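Local structure of tryptophan synthase alpha chain (Aquifex aeolicus, 2EKC) at residues L23-P28 and L48-P53; P62-A67 and A236-A241; P96-T101 and G125-D130. The protein probably catalyses, as the alpha subunit of tryptophan synthase, the aldol cleavage of indoleglycerol phosphate to indole and glyceraldehyde 3-phosphate. All coordinates share one frame; numbering follows the deposited sequence.

Contact 1: residues L23-P28 and L48-P53; sequences LMVGYP and LEIGFP
Met24 starts out with CG trans to its backbone N (chi1 -179°) and then bends at chi2 and chi3, a folded course that lays SD over the peptide of Gly51, against Pro53. Met24 SD stands 3.5 Å from Gly51 O and 3.7 Å from Pro53 CG, the methionine and the proline ring sliding past each other in opposite directions. Gly51 suits this place because a CB on it would run into the sulfur. In Val25 the torsion (chi1 177°) puts CG2 beside the backbone N, where it meets Ile50 CG2 at 3.5 Å on the other side of the strands. Between these two apolar patches runs a parallel ladder: a weak bond from Leu23 N to Glu49 O (3.3 Å), a shorter one from Gly51 N to Leu23 O (2.9 Å), and a last one from Val25 N to Gly51 O (3.2 Å). Val25 O has no polar partner in its buried setting and is covered by Pro53 CG at 3.4 Å. Replacing Pro53 with an alanine would remove CG and CD, and would probably open a gap beside Met24 SD and over Val25 O and leave the thioether end freer to move. The ladder carries Glu49, a predicted proton acceptor, into the barrel. Strands 18-24 and 47-51 belong to one beta-alpha-beta unit, whose connecting helix 30-42 packs on Leu23; helix 78-91 covers Val25 and Ile50, helix 62-73 meets Met24 and Pro53, and strand 97-100 adjoins strand 47-51 on its far edge.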
ATOM      1  N   LEU A  23      -3.217  -6.751   1.802  1.00 12.59           N
ATOM      2  CA  LEU A  23      -3.371  -8.125   2.279  1.00 13.29           C
ATOM      3  C   LEU A  23      -1.976  -8.685   2.548  1.00 12.37           C
ATOM      4  O   LEU A  23      -0.994  -8.204   1.984  1.00 15.19           O
ATOM      5  CB  LEU A  23      -4.085  -9.000   1.234  1.00 13.54           C
ATOM      6  CG  LEU A  23      -5.601  -8.850   1.063  1.00  9.68           C
ATOM      7  CD1 LEU A  23      -6.068  -9.703  -0.116  1.00 11.83           C
ATOM      8  CD2 LEU A  23      -6.305  -9.279   2.341  1.00 11.89           C
ATOM      9  N   MET A  24      -1.896  -9.697   3.405  1.00 10.62           N
ATOM     10  CA  MET A  24      -0.620 -10.317   3.768  1.00 11.21           C
ATOM     11  C   MET A  24      -0.395 -11.652   3.064  1.00 10.30           C
ATOM     12  O   MET A  24      -1.265 -12.518   3.078  1.00 12.30           O
ATOM     13  CB  MET A  24      -0.568 -10.536   5.286  1.00 12.59           C
ATOM     14  CG  MET A  24       0.728 -11.160   5.792  1.00 13.47           C
ATOM     15  SD  MET A  24       2.097  -9.984   5.770  1.00 14.94           S
ATOM     16  CE  MET A  24       1.533  -8.838   7.005  1.00 15.33           C
ATOM     17  N   VAL A  25       0.774 -11.823   2.456  1.00 10.52           N
ATOM     18  CA  VAL A  25       1.079 -13.077   1.777  1.00 10.25           C
ATOM     19  C   VAL A  25       1.246 -14.169   2.824  1.00 11.90           C
ATOM     20  O   VAL A  25       2.008 -14.004   3.771  1.00 10.49           O
ATOM     21  CB  VAL A  25       2.396 -13.008   0.973  1.00 10.32           C
ATOM     22  CG1 VAL A  25       2.678 -14.374   0.347  1.00 11.49           C
ATOM     23  CG2 VAL A  25       2.306 -11.937  -0.111  1.00  9.14           C
ATOM     24  N   GLY A  26       0.522 -15.273   2.660  1.00 10.64           N
ATOM     25  CA  GLY A  26       0.643 -16.372   3.601  1.00 12.23           C
ATOM     26  C   GLY A  26      -0.356 -16.409   4.744  1.00 12.32           C
ATOM     27  O   GLY A  26      -0.296 -17.307   5.581  1.00 13.28           O
ATOM     28  N   TYR A  27      -1.270 -15.445   4.797  1.00 11.77           N
ATOM     29  CA  TYR A  27      -2.275 -15.417   5.863  1.00 12.37           C
ATOM     30  C   TYR A  27      -3.678 -15.585   5.302  1.00 12.24           C
ATOM     31  O   TYR A  27      -4.085 -14.833   4.419  1.00 12.52           O
ATOM     32  CB  TYR A  27      -2.231 -14.093   6.632  1.00 11.74           C
ATOM     33  CG  TYR A  27      -3.306 -14.004   7.695  1.00 12.36           C
ATOM     34  CD1 TYR A  27      -3.207 -14.742   8.878  1.00 10.99           C
ATOM     35  CD2 TYR A  27      -4.442 -13.218   7.502  1.00 12.41           C
ATOM     36  CE1 TYR A  27      -4.217 -14.702   9.844  1.00 12.02           C
ATOM     37  CE2 TYR A  27      -5.464 -13.169   8.462  1.00 11.70           C
ATOM     38  CZ  TYR A  27      -5.342 -13.916   9.630  1.00 12.70           C
ATOM     39  OH  TYR A  27      -6.343 -13.876  10.574  1.00 12.08           O
ATOM     40  N   PRO A  28      -4.453 -16.548   5.830  1.00 13.53           N
ATOM     41  CA  PRO A  28      -4.117 -17.488   6.903  1.00 13.93           C
ATOM     42  C   PRO A  28      -3.163 -18.595   6.449  1.00 15.01           C
ATOM     43  O   PRO A  28      -2.635 -19.343   7.271  1.00 15.11           O
ATOM     44  CB  PRO A  28      -5.483 -18.017   7.333  1.00 14.14           C
ATOM     45  CG  PRO A  28      -6.263 -17.985   6.061  1.00 14.39           C
ATOM     46  CD  PRO A  28      -5.884 -16.642   5.491  1.00 15.74           C
ATOM     47  N   LEU A  48      -2.554  -2.280  -5.321  1.00 13.27           N
ATOM     48  CA  LEU A  48      -2.386  -3.361  -4.365  1.00 13.81           C
ATOM     49  C   LEU A  48      -1.175  -3.189  -3.462  1.00 13.53           C
ATOM     50  O   LEU A  48      -0.100  -2.814  -3.925  1.00 15.49           O
ATOM     51  CB  LEU A  48      -2.264  -4.688  -5.121  1.00 14.91           C
ATOM     52  CG  LEU A  48      -2.249  -5.970  -4.294  1.00 17.53           C
ATOM     53  CD1 LEU A  48      -3.612  -6.146  -3.631  1.00 17.57           C
ATOM     54  CD2 LEU A  48      -1.930  -7.162  -5.186  1.00 15.20           C
ATOM     55  N   GLU A  49      -1.358  -3.436  -2.165  1.00 11.93           N
ATOM     56  CA  GLU A  49      -0.246  -3.383  -1.225  1.00 12.58           C
ATOM     57  C   GLU A  49      -0.031  -4.842  -0.827  1.00 12.98           C
ATOM     58  O   GLU A  49      -0.933  -5.486  -0.277  1.00 13.84           O
ATOM     59  CB  GLU A  49      -0.568  -2.564   0.024  1.00 14.26           C
ATOM     60  CG  GLU A  49      -0.912  -1.111  -0.219  1.00 19.20           C
ATOM     61  CD  GLU A  49      -0.887  -0.303   1.069  1.00 22.03           C
ATOM     62  OE1 GLU A  49      -1.244  -0.864   2.126  1.00 21.18           O
ATOM     63  OE2 GLU A  49      -0.517   0.890   1.023  1.00 22.66           O
ATOM     64  N   ILE A  50       1.158  -5.355  -1.114  1.00 11.76           N
ATOM     65  CA  ILE A  50       1.502  -6.742  -0.822  1.00 10.37           C
ATOM     66  C   ILE A  50       2.322  -6.839   0.456  1.00 11.56           C
ATOM     67  O   ILE A  50       3.445  -6.339   0.514  1.00 10.40           O
ATOM     68  CB  ILE A  50       2.310  -7.343  -2.000  1.00 12.28           C
ATOM     69  CG1 ILE A  50       1.513  -7.186  -3.303  1.00 13.53           C
ATOM     70  CG2 ILE A  50       2.629  -8.807  -1.726  1.00 12.08           C
ATOM     71  CD1 ILE A  50       2.228  -7.723  -4.565  1.00 12.88           C
ATOM     72  N   GLY A  51       1.759  -7.483   1.479  1.00 11.87           N
ATOM     73  CA  GLY A  51       2.454  -7.609   2.752  1.00 11.87           C
ATOM     74  C   GLY A  51       3.540  -8.674   2.801  1.00 12.01           C
ATOM     75  O   GLY A  51       3.292  -9.835   2.493  1.00 11.31           O
ATOM     76  N   PHE A  52       4.741  -8.259   3.201  1.00 11.12           N
ATOM     77  CA  PHE A  52       5.919  -9.131   3.318  1.00 11.48           C
ATOM     78  C   PHE A  52       6.071  -9.426   4.817  1.00 12.85           C
ATOM     79  O   PHE A  52       6.520  -8.572   5.579  1.00 12.28           O
ATOM     80  CB  PHE A  52       7.138  -8.369   2.755  1.00  9.80           C
ATOM     81  CG  PHE A  52       8.469  -9.068   2.931  1.00  9.75           C
ATOM     82  CD1 PHE A  52       8.550 -10.417   3.259  1.00 11.96           C
ATOM     83  CD2 PHE A  52       9.655  -8.359   2.721  1.00 13.93           C
ATOM     84  CE1 PHE A  52       9.792 -11.056   3.375  1.00 12.11           C
ATOM     85  CE2 PHE A  52      10.903  -8.983   2.833  1.00 13.02           C
ATOM     86  CZ  PHE A  52      10.972 -10.334   3.161  1.00 15.92           C
ATOM     87  N   PRO A  53       5.686 -10.638   5.258  1.00 12.86           N
ATOM     88  CA  PRO A  53       5.772 -11.035   6.672  1.00 14.65           C
ATOM     89  C   PRO A  53       7.100 -10.691   7.344  1.00 15.16           C
ATOM     90  O   PRO A  53       8.165 -11.021   6.824  1.00 16.16           O
ATOM     91  CB  PRO A  53       5.522 -12.539   6.624  1.00 14.27           C
ATOM     92  CG  PRO A  53       4.621 -12.689   5.428  1.00 14.85           C
ATOM     93  CD  PRO A  53       5.286 -11.785   4.424  1.00 12.27           C
TER

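Contact 2: residues P62-A67 and A236-A241; sequences PTIQVA and ALVKLA
Val238 points from its helix into the three side chains that Thr63, Ile64 and Ala67 present, and it makes most of its helix's share of the contact. Val238 CB already touches both neighbours of the first turn, lying 3.9 Å from Ile64 CD1 and 4.1 Å from Thr63 CG2. From there the two methyls part. Val238 CG1, trans to the backbone N (chi1 172°), enters between Thr63 CG2 at 3.8 Å and Ala67 CB at 4.1 Å, one helical turn further on. Val238 CG2 turns the other way and presses on Ile64 CD1 at 3.4 Å, a tight approach in which the two side chains cross at about a right angle. The axes of the short segments pass 9.5 Å apart at 49°, close enough for a single valine to bridge them. Tyr27 also packs on Val238, and Ile64 continues inward to Tyr22 and to Asp60, a predicted proton acceptor. Segment 236-241 lies on the short helix that follows the eighth barrel strand. No hydrogen bond or charge pair links the segments: Thr63 contributes its methyl group, and helices 62-73 and 235-242 are joined here by apolar methyl packing alone, which depends on shape more than on direction.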
ATOM      1  N   PRO A  62      -2.834  -4.621  15.814  1.00 15.44           N
ATOM      2  CA  PRO A  62      -3.017  -6.005  16.268  1.00 14.62           C
ATOM      3  C   PRO A  62      -3.392  -7.029  15.195  1.00 13.37           C
ATOM      4  O   PRO A  62      -2.797  -8.104  15.121  1.00 13.56           O
ATOM      5  CB  PRO A  62      -4.102  -5.876  17.338  1.00 13.21           C
ATOM      6  CG  PRO A  62      -3.838  -4.518  17.909  1.00 14.67           C
ATOM      7  CD  PRO A  62      -3.608  -3.693  16.660  1.00 14.67           C
ATOM      8  N   THR A  63      -4.390  -6.702  14.379  1.00 14.44           N
ATOM      9  CA  THR A  63      -4.849  -7.610  13.332  1.00 14.42           C
ATOM     10  C   THR A  63      -3.754  -7.961  12.335  1.00 14.67           C
ATOM     11  O   THR A  63      -3.557  -9.134  12.007  1.00 13.45           O
ATOM     12  CB  THR A  63      -6.039  -7.013  12.555  1.00 16.98           C
ATOM     13  OG1 THR A  63      -7.165  -6.881  13.430  1.00 17.11           O
ATOM     14  CG2 THR A  63      -6.414  -7.911  11.386  1.00 15.13           C
ATOM     15  N   ILE A  64      -3.047  -6.947  11.848  1.00 13.09           N
ATOM     16  CA  ILE A  64      -1.982  -7.182  10.878  1.00 13.77           C
ATOM     17  C   ILE A  64      -0.796  -7.889  11.527  1.00 10.74           C
ATOM     18  O   ILE A  64      -0.117  -8.678  10.878  1.00 10.76           O
ATOM     19  CB  ILE A  64      -1.503  -5.860  10.226  1.00 14.88           C
ATOM     20  CG1 ILE A  64      -2.676  -5.182   9.510  1.00 16.96           C
ATOM     21  CG2 ILE A  64      -0.376  -6.138   9.231  1.00 15.19           C
ATOM     22  CD1 ILE A  64      -3.353  -6.047   8.485  1.00 19.97           C
ATOM     23  N   GLN A  65      -0.533  -7.607  12.799  1.00 11.02           N
ATOM     24  CA  GLN A  65       0.569  -8.283  13.475  1.00 12.00           C
ATOM     25  C   GLN A  65       0.297  -9.784  13.526  1.00 11.48           C
ATOM     26  O   GLN A  65       1.225 -10.588  13.443  1.00 12.48           O
ATOM     27  CB  GLN A  65       0.770  -7.744  14.897  1.00 13.09           C
ATOM     28  CG  GLN A  65       1.280  -6.302  14.951  1.00 16.58           C
ATOM     29  CD  GLN A  65       1.860  -5.950  16.311  1.00 21.19           C
ATOM     30  OE1 GLN A  65       1.390  -6.439  17.338  1.00 23.86           O
ATOM     31  NE2 GLN A  65       2.877  -5.091  16.326  1.00 17.68           N
ATOM     32  N   VAL A  66      -0.971 -10.168  13.668  1.00 10.50           N
ATOM     33  CA  VAL A  66      -1.314 -11.591  13.701  1.00 11.53           C
ATOM     34  C   VAL A  66      -0.992 -12.194  12.335  1.00 10.74           C
ATOM     35  O   VAL A  66      -0.421 -13.282  12.246  1.00 11.18           O
ATOM     36  CB  VAL A  66      -2.812 -11.821  14.010  1.00 11.34           C
ATOM     37  CG1 VAL A  66      -3.168 -13.300  13.800  1.00 12.01           C
ATOM     38  CG2 VAL A  66      -3.115 -11.411  15.445  1.00 12.51           C
ATOM     39  N   ALA A  67      -1.350 -11.476  11.274  1.00 11.36           N
ATOM     40  CA  ALA A  67      -1.083 -11.945   9.917  1.00 12.59           C
ATOM     41  C   ALA A  67       0.418 -12.171   9.734  1.00 12.00           C
ATOM     42  O   ALA A  67       0.836 -13.155   9.130  1.00 12.95           O
ATOM     43  CB  ALA A  67      -1.594 -10.927   8.892  1.00 13.07           C
ATOM     44  N   ALA A 236      -9.494  -4.438   7.813  1.00 13.67           N
ATOM     45  CA  ALA A 236     -10.829  -4.955   7.526  1.00 15.32           C
ATOM     46  C   ALA A 236     -10.790  -6.115   6.533  1.00 15.72           C
ATOM     47  O   ALA A 236     -11.576  -7.059   6.634  1.00 15.29           O
ATOM     48  CB  ALA A 236     -11.720  -3.842   6.991  1.00 15.59           C
ATOM     49  N   LEU A 237      -9.880  -6.043   5.568  1.00 15.07           N
ATOM     50  CA  LEU A 237      -9.765  -7.103   4.575  1.00 15.07           C
ATOM     51  C   LEU A 237      -9.112  -8.333   5.195  1.00 14.85           C
ATOM     52  O   LEU A 237      -9.566  -9.460   4.989  1.00 16.29           O
ATOM     53  CB  LEU A 237      -8.934  -6.628   3.375  1.00 12.61           C
ATOM     54  CG  LEU A 237      -9.361  -5.321   2.695  1.00 11.92           C
ATOM     55  CD1 LEU A 237      -8.459  -5.078   1.504  1.00 11.09           C
ATOM     56  CD2 LEU A 237     -10.830  -5.393   2.248  1.00 11.75           C
ATOM     57  N   VAL A 238      -8.050  -8.106   5.960  1.00 14.39           N
ATOM     58  CA  VAL A 238      -7.306  -9.183   6.603  1.00 15.00           C
ATOM     59  C   VAL A 238      -8.192 -10.021   7.526  1.00 15.21           C
ATOM     60  O   VAL A 238      -8.100 -11.251   7.541  1.00 15.21           O
ATOM     61  CB  VAL A 238      -6.100  -8.605   7.385  1.00 15.25           C
ATOM     62  CG1 VAL A 238      -5.429  -9.678   8.222  1.00 14.78           C
ATOM     63  CG2 VAL A 238      -5.111  -8.015   6.404  1.00 13.69           C
ATOM     64  N   LYS A 239      -9.062  -9.351   8.275  1.00 13.44           N
ATOM     65  CA  LYS A 239      -9.983 -10.023   9.192  1.00 13.63           C
ATOM     66  C   LYS A 239     -10.816 -11.078   8.459  1.00 13.02           C
ATOM     67  O   LYS A 239     -10.921 -12.229   8.900  1.00 10.47           O
ATOM     68  CB  LYS A 239     -10.909  -8.985   9.829  1.00 17.62           C
ATOM     69  CG  LYS A 239     -12.050  -9.566  10.644  1.00 19.80           C
ATOM     70  CD  LYS A 239     -12.858  -8.454  11.302  1.00 19.20           C
ATOM     71  CE  LYS A 239     -14.061  -9.020  12.040  1.00 21.17           C
ATOM     72  NZ  LYS A 239     -14.673  -8.024  12.960  1.00 21.70           N
ATOM     73  N   LEU A 240     -11.403 -10.680   7.337  1.00 12.15           N
ATOM     74  CA  LEU A 240     -12.227 -11.583   6.541  1.00 12.36           C
ATOM     75  C   LEU A 240     -11.393 -12.720   5.966  1.00 12.28           C
ATOM     76  O   LEU A 240     -11.830 -13.869   5.935  1.00 13.24           O
ATOM     77  CB  LEU A 240     -12.915 -10.806   5.416  1.00 13.50           C
ATOM     78  CG  LEU A 240     -13.961  -9.804   5.910  1.00 13.63           C
ATOM     79  CD1 LEU A 240     -14.514  -9.007   4.741  1.00 14.42           C
ATOM     80  CD2 LEU A 240     -15.080 -10.559   6.641  1.00 17.49           C
ATOM     81  N   ALA A 241     -10.190 -12.397   5.511  1.00 13.69           N
ATOM     82  CA  ALA A 241      -9.297 -13.409   4.960  1.00 13.35           C
ATOM     83  C   ALA A 241      -8.961 -14.459   6.021  1.00 13.35           C
ATOM     84  O   ALA A 241      -8.804 -15.644   5.707  1.00 14.81           O
ATOM     85  CB  ALA A 241      -8.022 -12.751   4.443  1.00 14.42           C
TER

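Contact 3: residues P96-T101 and G125-D130; sequences PFLLMT and GFIVPD
The Phe126 ring receives Leu99 at a slant, the two side chains lying side by side and pointing the same way. Leu99 CB stands 3.8 Å from Phe126 CD1, and Leu99 CD2 reaches Phe126 CE1 at 3.9 Å. Phe114 of helix 111-120 meets this ring with its plane turned by about 80°, while the ring of Phe97 takes part in a cation-pi interaction with Arg89. Leu99 and Phe126 thus face the surrounding helices; Leu98, Met100 and Ile127 point into the barrel. On that inner side, with CG beside its backbone N (chi1 -68°), Leu98 turns both branches toward the neighbouring strand: Leu98 CD1 crosses to Ile127 CD1 at 3.7 Å, and CD2 lies over the backbone of Gly125, where a CB would be tightly placed. The flat peptide groups join the strands in parallel register. Gly125 N gives a weak bond to Phe97 O, Leu99 N bonds Gly125 O at 2.9 Å, and Ile127 N meets Leu99 O at 3.0 Å. Thr101 N closes the series on Ile127 O at 3.3 Å. CA-H...O contacts supplement it, among them Val128 CA to Thr101 O at 3.3 Å. Between the two segments, hydrogen bonding is therefore confined to the backbone, and the side chains add apolar packing on both faces. The inner packing places Ile127 beside Glu49 and the side chain of Met100 about 5 Å from that of Asp60, so apolar side chains form part of the surroundings of both predicted proton acceptors.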
ATOM      1  N   PRO A  96      -1.065  -1.210 -10.257  1.00 15.88           N
ATOM      2  CA  PRO A  96       0.190  -0.941  -9.545  1.00 16.03           C
ATOM      3  C   PRO A  96       0.331  -1.853  -8.322  1.00 15.36           C
ATOM      4  O   PRO A  96      -0.624  -2.018  -7.557  1.00 16.25           O
ATOM      5  CB  PRO A  96       0.043   0.523  -9.131  1.00 15.50           C
ATOM      6  CG  PRO A  96      -0.850   1.087 -10.168  1.00 17.83           C
ATOM      7  CD  PRO A  96      -1.884   0.011 -10.348  1.00 15.47           C
ATOM      8  N   PHE A  97       1.514  -2.438  -8.144  1.00 14.99           N
ATOM      9  CA  PHE A  97       1.801  -3.307  -7.004  1.00 13.65           C
ATOM     10  C   PHE A  97       2.811  -2.609  -6.094  1.00 14.17           C
ATOM     11  O   PHE A  97       3.905  -2.247  -6.535  1.00 12.74           O
ATOM     12  CB  PHE A  97       2.421  -4.640  -7.452  1.00 13.75           C
ATOM     13  CG  PHE A  97       1.452  -5.601  -8.101  1.00 12.31           C
ATOM     14  CD1 PHE A  97       0.145  -5.231  -8.387  1.00 12.06           C
ATOM     15  CD2 PHE A  97       1.877  -6.884  -8.445  1.00 13.09           C
ATOM     16  CE1 PHE A  97      -0.729  -6.119  -9.009  1.00 12.73           C
ATOM     17  CE2 PHE A  97       1.014  -7.783  -9.070  1.00 13.44           C
ATOM     18  CZ  PHE A  97      -0.294  -7.398  -9.353  1.00 12.80           C
ATOM     19  N   LEU A  98       2.451  -2.435  -4.827  1.00 12.73           N
ATOM     20  CA  LEU A  98       3.342  -1.803  -3.856  1.00 13.11           C
ATOM     21  C   LEU A  98       3.733  -2.836  -2.815  1.00 12.43           C
ATOM     22  O   LEU A  98       2.868  -3.402  -2.135  1.00 15.02           O
ATOM     23  CB  LEU A  98       2.650  -0.635  -3.154  1.00 13.06           C
ATOM     24  CG  LEU A  98       2.307   0.614  -3.954  1.00 14.04           C
ATOM     25  CD1 LEU A  98       1.625   1.611  -3.033  1.00 14.67           C
ATOM     26  CD2 LEU A  98       3.568   1.212  -4.557  1.00 13.32           C
ATOM     27  N   LEU A  99       5.029  -3.098  -2.695  1.00 11.41           N
ATOM     28  CA  LEU A  99       5.503  -4.064  -1.719  1.00 10.69           C
ATOM     29  C   LEU A  99       5.623  -3.386  -0.365  1.00 11.52           C
ATOM     30  O   LEU A  99       6.300  -2.359  -0.234  1.00 10.27           O
ATOM     31  CB  LEU A  99       6.870  -4.628  -2.124  1.00 10.75           C
ATOM     32  CG  LEU A  99       7.474  -5.614  -1.116  1.00 14.30           C
ATOM     33  CD1 LEU A  99       6.679  -6.918  -1.133  1.00 11.46           C
ATOM     34  CD2 LEU A  99       8.937  -5.877  -1.445  1.00 11.96           C
ATOM     35  N   MET A 100       4.954  -3.953   0.637  1.00 11.70           N
ATOM     36  CA  MET A 100       5.007  -3.420   1.990  1.00 14.92           C
ATOM     37  C   MET A 100       6.073  -4.217   2.727  1.00 14.80           C
ATOM     38  O   MET A 100       5.864  -5.383   3.067  1.00 13.79           O
ATOM     39  CB  MET A 100       3.653  -3.578   2.693  1.00 19.01           C
ATOM     40  CG  MET A 100       3.556  -2.853   4.040  1.00 26.89           C
ATOM     41  SD  MET A 100       4.455  -3.643   5.411  1.00 36.43           S
ATOM     42  CE  MET A 100       5.921  -2.808   5.402  1.00 33.11           C
ATOM     43  N   THR A 101       7.216  -3.584   2.968  1.00 11.46           N
ATOM     44  CA  THR A 101       8.315  -4.250   3.645  1.00 11.83           C
ATOM     45  C   THR A 101       8.982  -3.361   4.686  1.00 12.73           C
ATOM     46  O   THR A 101       9.101  -2.141   4.509  1.00 13.54           O
ATOM     47  CB  THR A 101       9.400  -4.708   2.628  1.00 12.76           C
ATOM     48  OG1 THR A 101      10.501  -5.302   3.328  1.00 16.31           O
ATOM     49  CG2 THR A 101       9.920  -3.524   1.825  1.00 12.67           C
ATOM     50  N   GLY A 125       6.637  -0.324  -6.646  1.00 12.24           N
ATOM     51  CA  GLY A 125       7.248   0.562  -5.666  1.00 12.82           C
ATOM     52  C   GLY A 125       7.188  -0.028  -4.270  1.00 13.41           C
ATOM     53  O   GLY A 125       6.655  -1.122  -4.086  1.00 13.23           O
ATOM     54  N   PHE A 126       7.735   0.686  -3.288  1.00 13.44           N
ATOM     55  CA  PHE A 126       7.727   0.212  -1.903  1.00 12.19           C
ATOM     56  C   PHE A 126       7.024   1.164  -0.950  1.00 12.84           C
ATOM     57  O   PHE A 126       6.858   2.348  -1.230  1.00 13.72           O
ATOM     58  CB  PHE A 126       9.151   0.060  -1.326  1.00 11.84           C
ATOM     59  CG  PHE A 126      10.045  -0.918  -2.049  1.00 11.54           C
ATOM     60  CD1 PHE A 126       9.529  -1.942  -2.834  1.00 13.67           C
ATOM     61  CD2 PHE A 126      11.433  -0.832  -1.888  1.00 13.14           C
ATOM     62  CE1 PHE A 126      10.382  -2.870  -3.450  1.00 13.04           C
ATOM     63  CE2 PHE A 126      12.292  -1.747  -2.493  1.00 11.81           C
ATOM     64  CZ  PHE A 126      11.765  -2.772  -3.278  1.00 13.06           C
ATOM     65  N   ILE A 127       6.626   0.615   0.193  1.00 14.26           N
ATOM     66  CA  ILE A 127       6.064   1.383   1.295  1.00 13.93           C
ATOM     67  C   ILE A 127       6.837   0.791   2.464  1.00 14.12           C
ATOM     68  O   ILE A 127       6.641  -0.371   2.819  1.00 14.75           O
ATOM     69  CB  ILE A 127       4.563   1.148   1.529  1.00 16.33           C
ATOM     70  CG1 ILE A 127       3.747   1.865   0.454  1.00 18.21           C
ATOM     71  CG2 ILE A 127       4.175   1.684   2.910  1.00 16.86           C
ATOM     72  CD1 ILE A 127       2.255   1.721   0.634  1.00 19.54           C
ATOM     73  N   VAL A 128       7.747   1.579   3.025  1.00 15.63           N
ATOM     74  CA  VAL A 128       8.579   1.146   4.142  1.00 15.81           C
ATOM     75  C   VAL A 128       8.138   1.935   5.370  1.00 18.47           C
ATOM     76  O   VAL A 128       8.551   3.075   5.572  1.00 18.06           O
ATOM     77  CB  VAL A 128      10.068   1.421   3.843  1.00 16.23           C
ATOM     78  CG1 VAL A 128      10.942   0.892   4.962  1.00 14.94           C
ATOM     79  CG2 VAL A 128      10.449   0.770   2.525  1.00 16.87           C
ATOM     80  N   PRO A 129       7.294   1.324   6.212  1.00 19.85           N
ATOM     81  CA  PRO A 129       6.751   1.921   7.433  1.00 20.58           C
ATOM     82  C   PRO A 129       7.749   2.340   8.505  1.00 21.32           C
ATOM     83  O   PRO A 129       7.476   3.265   9.268  1.00 23.25           O
ATOM     84  CB  PRO A 129       5.781   0.854   7.928  1.00 19.70           C
ATOM     85  CG  PRO A 129       6.453  -0.408   7.519  1.00 21.30           C
ATOM     86  CD  PRO A 129       6.903  -0.092   6.109  1.00 18.89           C
ATOM     87  N   ASP A 130       8.904   1.681   8.566  1.00 20.19           N
ATOM     88  CA  ASP A 130       9.892   2.025   9.585  1.00 20.80           C
ATOM     89  C   ASP A 130      11.232   2.463   9.016  1.00 19.71           C
ATOM     90  O   ASP A 130      12.271   2.233   9.625  1.00 20.95           O
ATOM     91  CB  ASP A 130      10.095   0.831  10.526  1.00 19.47           C
ATOM     92  CG  ASP A 130      10.856  -0.316   9.869  1.00 19.66           C
ATOM     93  OD1 ASP A 130      10.802  -0.460   8.628  1.00 16.54           O
ATOM     94  OD2 ASP A 130      11.500  -1.086  10.607  1.00 20.10           O
TER

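In the fold
Contacts 1 and 3 belong to the same closed eight-stranded parallel barrel, and their centres lie 11 Å apart. Strands 47-51 and 97-100 are neighbours in it, joined by probable backbone hydrogen bonds between Leu48 O and Leu98 N and between Ile50 N and Leu98 O. Contact 2 sits outside the strands, its centre 10 Å from that of contact 1, which it touches through Met24 and Tyr27 on Ala67, and about 17 Å from that of contact 3. Along the chain contact 1 comes first; contact 3 falls within the long span bridged by contact 2, which brings helix 62-73, after strand 47-51, against helix 235-242, after the eighth strand. All three border the predicted active-site acids: contact 1 holds Glu49, Ile127 lies beside it, and Ile64 adjoins Asp60.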